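Hypothetical protein (Pyrococcus furiosus, PDB 1YB3) is of unknown function, a conserved protein of the DUF3201 family from a hyperthermophilic archaeon. Local coordinates at residues F87-E92 with I145-D150. Sequence-based numbering, arbitrary orientation.
Sequences FAFPKE and INFEVD
With CG anti to the carbonyl carbon in both Phe89 (chi1 -59°) and Phe147, the two rings lean toward each other on one face of the sheet, although their residues are diagonal rather than paired. The two side chains cross at about a right angle, CE2 of Phe147 lying at the edge of the Phe89 ring, in its plane, and CD2 of Phe89 is 4.0 Å from CD2 of Phe147. On the other face, CG of Asn146 likewise lies beside its backbone N, and the turn of the carboxamide puts OD1 3.3 Å from CB of Ala88, its non-hydrogen-bonded partner.

Four backbone bonds fix this register. Phe87 and Phe147 bond in both directions, with Phe147 N 2.9 Å from Phe87 O; Phe89 and Ile145 do likewise, the bond from Ile145 N to Phe89 O being almost straight at the hydrogen (178°). Between these pairs, CA-H of Asn146 approaches Phe87 O. The ring of Phe147 also meets Phe98 of helix 96-105 edge-to-face, while that of Phe87 meets Phe165 of helix 155-171. Helices thus cover the aromatic face where strands 82-90 and 144-150 adjoin in a seven-stranded antiparallel sheet with helices packed on it, an alpha+beta fold.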
loop_
_atom_site.group_PDB
_atom_site.type_symbol
_atom_site.label_atom_id
_atom_site.label_comp_id
_atom_site.label_asym_id
_atom_site.label_seq_id
_atom_site.Cartn_x
_atom_site.Cartn_y
_atom_site.Cartn_z
ATOM N N PHE A 87 4.250 -0.812 -2.372
ATOM C CA PHE A 87 5.545 -0.811 -3.041
ATOM C C PHE A 87 5.333 -0.761 -4.535
ATOM O O PHE A 87 4.434 -1.437 -5.047
ATOM C CB PHE A 87 6.328 -2.077 -2.709
ATOM C CG PHE A 87 7.053 -2.001 -1.385
ATOM C CD1 PHE A 87 8.347 -1.513 -1.335
ATOM C CD2 PHE A 87 6.437 -2.424 -0.219
ATOM C CE1 PHE A 87 9.038 -1.424 -0.126
ATOM C CE2 PHE A 87 7.134 -2.343 1.019
ATOM C CZ PHE A 87 8.419 -1.846 1.042
ATOM N N ALA A 88 6.179 0.016 -5.206
ATOM C CA ALA A 88 6.141 0.164 -6.664
ATOM C C ALA A 88 7.338 -0.553 -7.249
ATOM O O ALA A 88 8.471 -0.384 -6.754
ATOM C CB ALA A 88 6.177 1.637 -7.048
ATOM N N PHE A 89 7.110 -1.305 -8.326
ATOM C CA PHE A 89 8.189 -1.991 -9.030
ATOM C C PHE A 89 8.067 -1.753 -10.545
ATOM O O PHE A 89 6.939 -1.700 -11.063
ATOM C CB PHE A 89 8.154 -3.493 -8.760
ATOM C CG PHE A 89 8.286 -3.864 -7.299
ATOM C CD1 PHE A 89 9.494 -3.664 -6.622
ATOM C CD2 PHE A 89 7.222 -4.446 -6.615
ATOM C CE1 PHE A 89 9.611 -4.014 -5.259
ATOM C CE2 PHE A 89 7.347 -4.809 -5.272
ATOM C CZ PHE A 89 8.549 -4.585 -4.603
ATOM N N PRO A 90 9.216 -1.620 -11.250
ATOM C CA PRO A 90 9.148 -1.540 -12.716
ATOM C C PRO A 90 8.534 -2.809 -13.313
ATOM O O PRO A 90 8.855 -3.922 -12.907
ATOM C CB PRO A 90 10.620 -1.394 -13.143
ATOM C CG PRO A 90 11.353 -0.950 -11.933
ATOM C CD PRO A 90 10.608 -1.551 -10.760
ATOM N N LYS A 91 7.645 -2.625 -14.287
ATOM C CA LYS A 91 6.947 -3.728 -14.937
ATOM C C LYS A 91 7.906 -4.835 -15.414
ATOM O O LYS A 91 7.603 -6.021 -15.278
ATOM C CB LYS A 91 6.115 -3.164 -16.111
ATOM C CG LYS A 91 5.335 -4.166 -16.947
ATOM C CD LYS A 91 4.413 -3.450 -17.975
ATOM C CE LYS A 91 5.183 -2.794 -19.121
ATOM N NZ LYS A 91 4.272 -2.321 -20.233
ATOM N N GLU A 92 9.058 -4.449 -15.958
ATOM C CA GLU A 92 9.998 -5.424 -16.544
ATOM C C GLU A 92 10.635 -6.355 -15.506
ATOM O O GLU A 92 11.170 -7.401 -15.860
ATOM C CB GLU A 92 11.077 -4.734 -17.396
ATOM C CG GLU A 92 12.092 -3.896 -16.622
ATOM C CD GLU A 92 11.689 -2.431 -16.473
ATOM O OE1 GLU A 92 10.532 -2.063 -16.807
ATOM O OE2 GLU A 92 12.548 -1.641 -16.016
ATOM N N ILE A 145 4.324 -0.465 -11.406
ATOM C CA ILE A 145 3.137 -1.149 -10.901
ATOM C C ILE A 145 3.191 -1.138 -9.379
ATOM O O ILE A 145 4.195 -1.552 -8.799
ATOM C CB ILE A 145 3.046 -2.626 -11.391
ATOM C CG1 ILE A 145 3.264 -2.746 -12.924
ATOM C CG2 ILE A 145 1.746 -3.310 -10.910
ATOM C CD1 ILE A 145 2.345 -1.843 -13.805
ATOM N N ASN A 146 2.112 -0.663 -8.758
ATOM C CA ASN A 146 2.010 -0.540 -7.308
ATOM C C ASN A 146 1.193 -1.666 -6.714
ATOM O O ASN A 146 0.144 -2.058 -7.261
ATOM C CB ASN A 146 1.345 0.780 -6.925
ATOM C CG ASN A 146 2.168 1.975 -7.302
ATOM O OD1 ASN A 146 3.023 2.410 -6.549
ATOM N ND2 ASN A 146 1.896 2.535 -8.478
ATOM N N PHE A 147 1.659 -2.179 -5.561
ATOM C CA PHE A 147 0.988 -3.237 -4.820
ATOM C C PHE A 147 0.723 -2.667 -3.442
ATOM O O PHE A 147 1.667 -2.402 -2.704
ATOM C CB PHE A 147 1.920 -4.454 -4.701
ATOM C CG PHE A 147 2.271 -5.052 -6.035
ATOM C CD1 PHE A 147 1.572 -6.162 -6.522
ATOM C CD2 PHE A 147 3.253 -4.442 -6.845
ATOM C CE1 PHE A 147 1.865 -6.690 -7.800
ATOM C CE2 PHE A 147 3.549 -4.943 -8.111
ATOM C CZ PHE A 147 2.850 -6.077 -8.592
ATOM N N GLU A 148 -0.549 -2.412 -3.136
ATOM C CA GLU A 148 -0.963 -1.790 -1.871
ATOM C C GLU A 148 -1.751 -2.783 -1.015
ATOM O O GLU A 148 -2.669 -3.442 -1.502
ATOM C CB GLU A 148 -1.827 -0.516 -2.107
ATOM C CG GLU A 148 -2.446 0.004 -0.816
ATOM C CD GLU A 148 -3.253 1.307 -0.977
ATOM O OE1 GLU A 148 -2.986 2.050 -1.950
ATOM O OE2 GLU A 148 -4.126 1.587 -0.129
ATOM N N VAL A 149 -1.376 -2.895 0.260
ATOM C CA VAL A 149 -2.116 -3.715 1.208
ATOM C C VAL A 149 -2.680 -2.793 2.302
ATOM O O VAL A 149 -1.928 -1.990 2.877
ATOM C CB VAL A 149 -1.196 -4.808 1.809
ATOM C CG1 VAL A 149 -1.957 -5.645 2.820
ATOM C CG2 VAL A 149 -0.568 -5.680 0.649
ATOM N N ASP A 150 -3.988 -2.908 2.557
ATOM C CA ASP A 150 -4.693 -2.101 3.576
ATOM C C ASP A 150 -5.005 -2.952 4.815
ATOM O O ASP A 150 -5.339 -4.144 4.688
ATOM C CB ASP A 150 -5.998 -1.526 3.016
ATOM C CG ASP A 150 -5.770 -0.507 1.897
ATOM O OD1 ASP A 150 -4.608 -0.121 1.669
ATOM O OD2 ASP A 150 -6.769 -0.097 1.258
#